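Long-range contacts in uncharacterized ATP-binding protein MJECL15 (Methanocaldococcus jannaschii, PDB 3H92), which is of unknown function but probably binds ATP, and its C-terminal domain, of helix-turn-helix class, may contact nucleic acid: residues E13-E18 with A87-L92; E35-L40 with I58-L62. One frame throughout, in Å; residues are numbered along the deposited sequence.

Interaction 1. Residues E13-E18 with A87-L92; sequences ERNHLE and AIKRML
The first helix of this helix-turn-helix-class domain packs on the last, Arg14 and Leu17 of helix 8-27 meeting Ala87, Arg90 and Met91 of helix 82-91; the axes of 13-18 and 87-91 cross at -66°. The backbones come closest at Arg14 and Ala87, whose CA atoms are 5.0 Å apart; the Ala87 methyl rests against Arg14 CA. Deeper in, Leu17 CD1 lies 3.7 Å from SE of Met91, a selenomethionine, and also touches Ile88 CG1. Arg14 covers the outer side. Arg14 CG stands anti to the backbone N (chi1 -157°), 3.6 Å from Met91 SE, and the chain bends beyond it, carrying the guanidinium beside Arg90. There Arg90 CG lies over one face, 3.5 Å from Arg14 CZ, the two guanidinium planes 22° apart. Arg14 NE and Arg90 NE, both donors, lie 3.0 Å apart without a hydrogen bond, Arg14 sitting at the edge of the Arg90 guanidinium. Glu18 OE1, 3.9 Å from Arg14 NH2 and well out of its plane, forms a long salt bridge that may offset part of the charge. With an alanine here, the Arg90 methylenes and one flank of Met91 would probably lose their cover. Stability probably comes from hydrocarbon and Met91 packing, despite some cost in charge.

Interaction 2. Residues E35-L40 with I58-L62; sequences EVLEAL and IRIFL
Ile58 and Leu62, one turn apart on helix 56-64, supply the branched side chains that pack on Glu35, Val36, Ala39 and Leu40 of helix 33-45. The axes of segments 35-40 and 58-62 cross at -79°, nearly a right angle, and no hydrogen bond passes between them; the join rests mainly on apolar side chains.

The methyl contacts come first. Ile58 uses its two branches separately. Ile58 CG2, placed anti to the backbone N, comes within 4.0 Å of Ala39 CB and 4.2 Å of Val36 CG2, and so fits between a small residue and a branched one. Leu62 spreads its two methyls over different partners: Leu62 CD1 meets Leu40 CD2 at 3.8 Å, the two side chains crossing at a slant, while Leu62 CD2 reaches Val36 CG1 at 4.3 Å. Val36 therefore touches both residues of the other helix, one with each methyl.

The second kind joins a methyl to the base of a polar residue and to the main chain. Ile58 CD1 lies 3.3 Å from Glu35 CB, a tight approach that may be slightly strained or imprecise in the model, and rests 3.7 Å from the backbone N of Val36. Glu35 takes part through its aliphatic base, its chain running on extended beyond CG to the carboxylate.

Helix 8-27 backs this layer: its Val24 touches both Val36 and Phe61, and Leu20 adds a further contact to Phe61. Ile67 packs on Leu40, and a backbone hydrogen bond between Leu62 and Leu68 ties the end of helix 56-64 to the strand 68-71 of the antiparallel sheet.

In the fold
Interaction 1 brings the two ends of the domain together, and interaction 2 falls within the chain between them, joining helices 33-45 and 56-64. Their centres are about 13 Å apart, yet they touch: Leu17 CD2 of interaction 1 lies 3.8 Å from Leu40 CD1 of interaction 2, and Leu92 and Ile88 also pack on Leu40. Through these contacts helix 33-45 links the crossing of the terminal helices with the more deeply buried crossing to helix 56-64. Together with the three-stranded antiparallel sheet of order 1-3-2, the arrangement is consistent with a winged-helix fold, here with four helices, the hairpin 68-79 being the likely wing.

Interaction 1. Residues E13-E18 with A87-L92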
loop_
_atom_site.group_PDB
_atom_site.type_symbol
_atom_site.label_atom_id
_atom_site.label_comp_id
_atom_site.label_asym_id
_atom_site.label_seq_id
_atom_site.Cartn_x
_atom_site.Cartn_y
_atom_site.Cartn_z
ATOM N N GLU A 13 1.766 0.644 12.424
ATOM C CA GLU A 13 1.655 0.585 10.959
ATOM C C GLU A 13 0.550 -0.332 10.481
ATOM O O GLU A 13 0.025 -0.165 9.394
ATOM C CB GLU A 13 2.947 0.117 10.303
ATOM C CG GLU A 13 3.110 0.729 8.917
ATOM C CD GLU A 13 3.617 2.185 8.957
ATOM O OE1 GLU A 13 4.309 2.515 9.944
ATOM O OE2 GLU A 13 3.349 2.985 8.008
ATOM N N ARG A 14 0.235 -1.327 11.284
ATOM C CA ARG A 14 -0.950 -2.109 11.075
ATOM C C ARG A 14 -2.212 -1.255 11.287
ATOM O O ARG A 14 -3.148 -1.325 10.503
ATOM C CB ARG A 14 -0.945 -3.234 12.064
ATOM C CG ARG A 14 -1.733 -4.373 11.670
ATOM C CD ARG A 14 -0.867 -5.500 11.252
ATOM N NE ARG A 14 -1.247 -6.710 11.970
ATOM C CZ ARG A 14 -2.482 -7.227 12.002
ATOM N NH1 ARG A 14 -2.704 -8.359 12.677
ATOM N NH2 ARG A 14 -3.518 -6.631 11.383
ATOM N N ASN A 15 -2.232 -0.440 12.344
ATOM C CA ASN A 15 -3.326 0.514 12.539
ATOM C C ASN A 15 -3.300 1.613 11.494
ATOM O O ASN A 15 -4.349 2.131 11.130
ATOM C CB ASN A 15 -3.354 1.119 13.954
ATOM C CG ASN A 15 -4.579 0.672 14.753
ATOM O OD1 ASN A 15 -5.746 0.960 14.391
ATOM N ND2 ASN A 15 -4.324 -0.043 15.854
ATOM N N HIS A 16 -2.113 1.968 11.011
ATOM C CA HIS A 16 -2.029 2.874 9.864
ATOM C C HIS A 16 -2.720 2.292 8.621
ATOM O O HIS A 16 -3.548 2.937 8.031
ATOM C CB HIS A 16 -0.588 3.221 9.538
ATOM C CG HIS A 16 -0.440 4.146 8.363
ATOM N ND1 HIS A 16 0.621 4.072 7.481
ATOM C CD2 HIS A 16 -1.220 5.170 7.922
ATOM C CE1 HIS A 16 0.483 4.999 6.545
ATOM N NE2 HIS A 16 -0.624 5.679 6.787
ATOM N N LEU A 17 -2.372 1.066 8.264
ATOM C CA LEU A 17 -2.934 0.407 7.116
ATOM C C LEU A 17 -4.418 0.163 7.372
ATOM O O LEU A 17 -5.232 0.484 6.531
ATOM C CB LEU A 17 -2.203 -0.921 6.853
ATOM C CG LEU A 17 -1.960 -1.420 5.415
ATOM C CD1 LEU A 17 -1.954 -2.945 5.428
ATOM C CD2 LEU A 17 -2.940 -0.851 4.336
ATOM N N GLU A 18 -4.771 -0.381 8.534
ATOM C CA GLU A 18 -6.185 -0.463 8.961
ATOM C C GLU A 18 -6.982 0.841 8.785
ATOM O O GLU A 18 -8.065 0.848 8.205
ATOM C CB GLU A 18 -6.300 -0.865 10.441
ATOM C CG GLU A 18 -5.983 -2.333 10.736
ATOM C CD GLU A 18 -5.992 -2.671 12.238
ATOM O OE1 GLU A 18 -5.018 -3.340 12.714
ATOM O OE2 GLU A 18 -6.983 -2.262 12.927
ATOM N N ALA A 87 2.878 -5.456 7.675
ATOM C CA ALA A 87 1.465 -5.211 7.958
ATOM C C ALA A 87 0.626 -5.703 6.778
ATOM O O ALA A 87 -0.374 -6.322 6.975
ATOM C CB ALA A 87 1.223 -3.769 8.209
ATOM N N ILE A 88 1.081 -5.487 5.552
ATOM C CA ILE A 88 0.476 -6.082 4.346
ATOM C C ILE A 88 0.394 -7.608 4.385
ATOM O O ILE A 88 -0.645 -8.257 4.148
ATOM C CB ILE A 88 1.274 -5.684 3.110
ATOM C CG1 ILE A 88 1.097 -4.186 2.802
ATOM C CG2 ILE A 88 0.843 -6.510 1.852
ATOM C CD1 ILE A 88 2.218 -3.613 1.854
ATOM N N LYS A 89 1.507 -8.218 4.656
ATOM C CA LYS A 89 1.531 -9.642 4.675
ATOM C C LYS A 89 0.541 -10.153 5.676
ATOM O O LYS A 89 -0.242 -11.055 5.392
ATOM C CB LYS A 89 2.951 -10.109 4.970
ATOM C CG LYS A 89 3.881 -9.781 3.779
ATOM C CD LYS A 89 5.185 -10.616 3.799
ATOM C CE LYS A 89 6.185 -10.072 4.821
ATOM N NZ LYS A 89 7.431 -10.925 4.887
ATOM N N ARG A 90 0.551 -9.558 6.851
ATOM C CA ARG A 90 -0.320 -9.984 7.910
ATOM C C ARG A 90 -1.796 -9.670 7.679
ATOM O O ARG A 90 -2.662 -10.440 8.145
ATOM C CB ARG A 90 0.114 -9.287 9.181
ATOM C CG ARG A 90 -0.519 -9.752 10.479
ATOM C CD ARG A 90 0.361 -9.314 11.694
ATOM N NE ARG A 90 1.261 -8.194 11.323
ATOM C CZ ARG A 90 2.614 -8.225 11.212
ATOM N NH1 ARG A 90 3.366 -9.333 11.496
ATOM N NH2 ARG A 90 3.224 -7.094 10.824
HETATM N N MSE A 91 -2.102 -8.550 7.009
HETATM C CA MSE A 91 -3.500 -8.143 6.874
HETATM C C MSE A 91 -4.202 -8.548 5.569
HETATM O O MSE A 91 -5.432 -8.679 5.516
HETATM C CB MSE A 91 -3.575 -6.666 7.018
HETATM C CG MSE A 91 -3.436 -6.300 8.465
HETATM SE SE MSE A 91 -3.436 -4.386 8.530
HETATM C CE MSE A 91 -5.363 -4.119 8.150
ATOM N N LEU A 92 -3.410 -8.703 4.537
ATOM C CA LEU A 92 -3.888 -9.082 3.242
ATOM C C LEU A 92 -3.531 -10.513 2.934
ATOM O O LEU A 92 -4.173 -11.018 2.017
ATOM C CB LEU A 92 -3.295 -8.178 2.160
ATOM C CG LEU A 92 -3.883 -6.773 2.043
ATOM C CD1 LEU A 92 -3.980 -6.115 3.382
ATOM C CD2 LEU A 92 -3.021 -5.993 1.128
#

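Interaction 2. Residues E35-L40 with I58-L62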
loop_
_atom_site.group_PDB
_atom_site.type_symbol
_atom_site.label_atom_id
_atom_site.label_comp_id
_atom_site.label_asym_id
_atom_site.label_seq_id
_atom_site.Cartn_x
_atom_site.Cartn_y
_atom_site.Cartn_z
ATOM N N GLU A 35 -9.756 -2.523 -5.398
ATOM C CA GLU A 35 -8.584 -2.275 -6.256
ATOM C C GLU A 35 -7.368 -1.896 -5.447
ATOM O O GLU A 35 -6.254 -2.219 -5.835
ATOM C CB GLU A 35 -8.812 -1.072 -7.154
ATOM C CG GLU A 35 -9.680 -1.259 -8.360
ATOM C CD GLU A 35 -9.796 0.074 -9.146
ATOM O OE1 GLU A 35 -10.450 1.045 -8.623
ATOM O OE2 GLU A 35 -9.231 0.151 -10.284
ATOM N N VAL A 36 -7.586 -1.143 -4.368
ATOM C CA VAL A 36 -6.541 -0.944 -3.378
ATOM C C VAL A 36 -6.108 -2.277 -2.797
ATOM O O VAL A 36 -4.909 -2.518 -2.773
ATOM C CB VAL A 36 -6.938 0.083 -2.284
ATOM C CG1 VAL A 36 -5.927 0.096 -1.136
ATOM C CG2 VAL A 36 -7.060 1.460 -2.913
ATOM N N LEU A 37 -7.041 -3.163 -2.407
ATOM C CA LEU A 37 -6.641 -4.496 -1.864
ATOM C C LEU A 37 -5.827 -5.233 -2.864
ATOM O O LEU A 37 -4.808 -5.829 -2.511
ATOM C CB LEU A 37 -7.782 -5.448 -1.481
ATOM C CG LEU A 37 -8.524 -5.405 -0.146
ATOM C CD1 LEU A 37 -9.501 -6.630 -0.042
ATOM C CD2 LEU A 37 -7.592 -5.280 1.086
ATOM N N GLU A 38 -6.309 -5.259 -4.103
ATOM C CA GLU A 38 -5.654 -6.071 -5.129
ATOM C C GLU A 38 -4.256 -5.527 -5.403
ATOM O O GLU A 38 -3.297 -6.304 -5.435
ATOM C CB GLU A 38 -6.491 -6.232 -6.400
ATOM C CG GLU A 38 -7.588 -7.339 -6.285
ATOM C CD GLU A 38 -7.108 -8.634 -5.515
ATOM O OE1 GLU A 38 -6.139 -9.287 -5.989
ATOM O OE2 GLU A 38 -7.673 -8.968 -4.415
ATOM N N ALA A 39 -4.131 -4.203 -5.467
ATOM C CA ALA A 39 -2.815 -3.556 -5.513
ATOM C C ALA A 39 -1.898 -4.057 -4.402
ATOM O O ALA A 39 -0.869 -4.606 -4.676
ATOM C CB ALA A 39 -2.949 -2.061 -5.457
ATOM N N LEU A 40 -2.279 -3.877 -3.151
ATOM C CA LEU A 40 -1.379 -4.159 -2.040
ATOM C C LEU A 40 -1.022 -5.619 -1.948
ATOM O O LEU A 40 0.070 -5.992 -1.497
ATOM C CB LEU A 40 -2.013 -3.684 -0.716
ATOM C CG LEU A 40 -2.063 -2.138 -0.594
ATOM C CD1 LEU A 40 -2.737 -1.678 0.666
ATOM C CD2 LEU A 40 -0.682 -1.574 -0.617
ATOM N N ILE A 58 -4.104 4.772 -8.063
ATOM C CA ILE A 58 -3.933 4.013 -6.839
ATOM C C ILE A 58 -2.531 4.194 -6.360
ATOM O O ILE A 58 -2.329 4.451 -5.177
ATOM C CB ILE A 58 -4.277 2.542 -7.040
ATOM C CG1 ILE A 58 -5.763 2.445 -7.377
ATOM C CG2 ILE A 58 -4.030 1.727 -5.816
ATOM C CD1 ILE A 58 -6.323 1.066 -7.106
ATOM N N ARG A 59 -1.559 4.098 -7.255
ATOM C CA ARG A 59 -0.175 4.313 -6.828
ATOM C C ARG A 59 0.005 5.686 -6.239
ATOM O O ARG A 59 0.636 5.835 -5.216
ATOM C CB ARG A 59 0.877 4.083 -7.942
ATOM C CG ARG A 59 1.203 5.309 -8.773
ATOM C CD ARG A 59 2.450 5.175 -9.535
ATOM N NE ARG A 59 2.275 5.572 -10.926
ATOM C CZ ARG A 59 2.003 4.736 -11.945
ATOM N NH1 ARG A 59 1.925 5.252 -13.161
ATOM N NH2 ARG A 59 1.795 3.400 -11.796
ATOM N N ILE A 60 -0.537 6.684 -6.903
ATOM C CA ILE A 60 -0.411 8.019 -6.444
ATOM C C ILE A 60 -0.933 8.148 -5.016
ATOM O O ILE A 60 -0.301 8.740 -4.148
ATOM C CB ILE A 60 -1.191 8.932 -7.371
ATOM C CG1 ILE A 60 -0.395 9.193 -8.632
ATOM C CG2 ILE A 60 -1.453 10.261 -6.723
ATOM C CD1 ILE A 60 -1.094 10.175 -9.566
ATOM N N PHE A 61 -2.078 7.537 -4.768
ATOM C CA PHE A 61 -2.714 7.570 -3.465
ATOM C C PHE A 61 -1.907 6.883 -2.374
ATOM O O PHE A 61 -1.686 7.391 -1.284
ATOM C CB PHE A 61 -4.095 6.919 -3.604
ATOM C CG PHE A 61 -4.820 6.780 -2.316
ATOM C CD1 PHE A 61 -5.440 7.875 -1.746
ATOM C CD2 PHE A 61 -4.829 5.558 -1.631
ATOM C CE1 PHE A 61 -6.099 7.769 -0.516
ATOM C CE2 PHE A 61 -5.450 5.446 -0.409
ATOM C CZ PHE A 61 -6.086 6.550 0.153
ATOM N N LEU A 62 -1.460 5.685 -2.676
ATOM C CA LEU A 62 -0.673 4.901 -1.736
ATOM C C LEU A 62 0.675 5.476 -1.435
ATOM O O LEU A 62 1.231 5.230 -0.392
ATOM C CB LEU A 62 -0.513 3.496 -2.303
ATOM C CG LEU A 62 -1.822 2.712 -2.379
ATOM C CD1 LEU A 62 -1.526 1.328 -2.965
ATOM C CD2 LEU A 62 -2.458 2.604 -0.981
#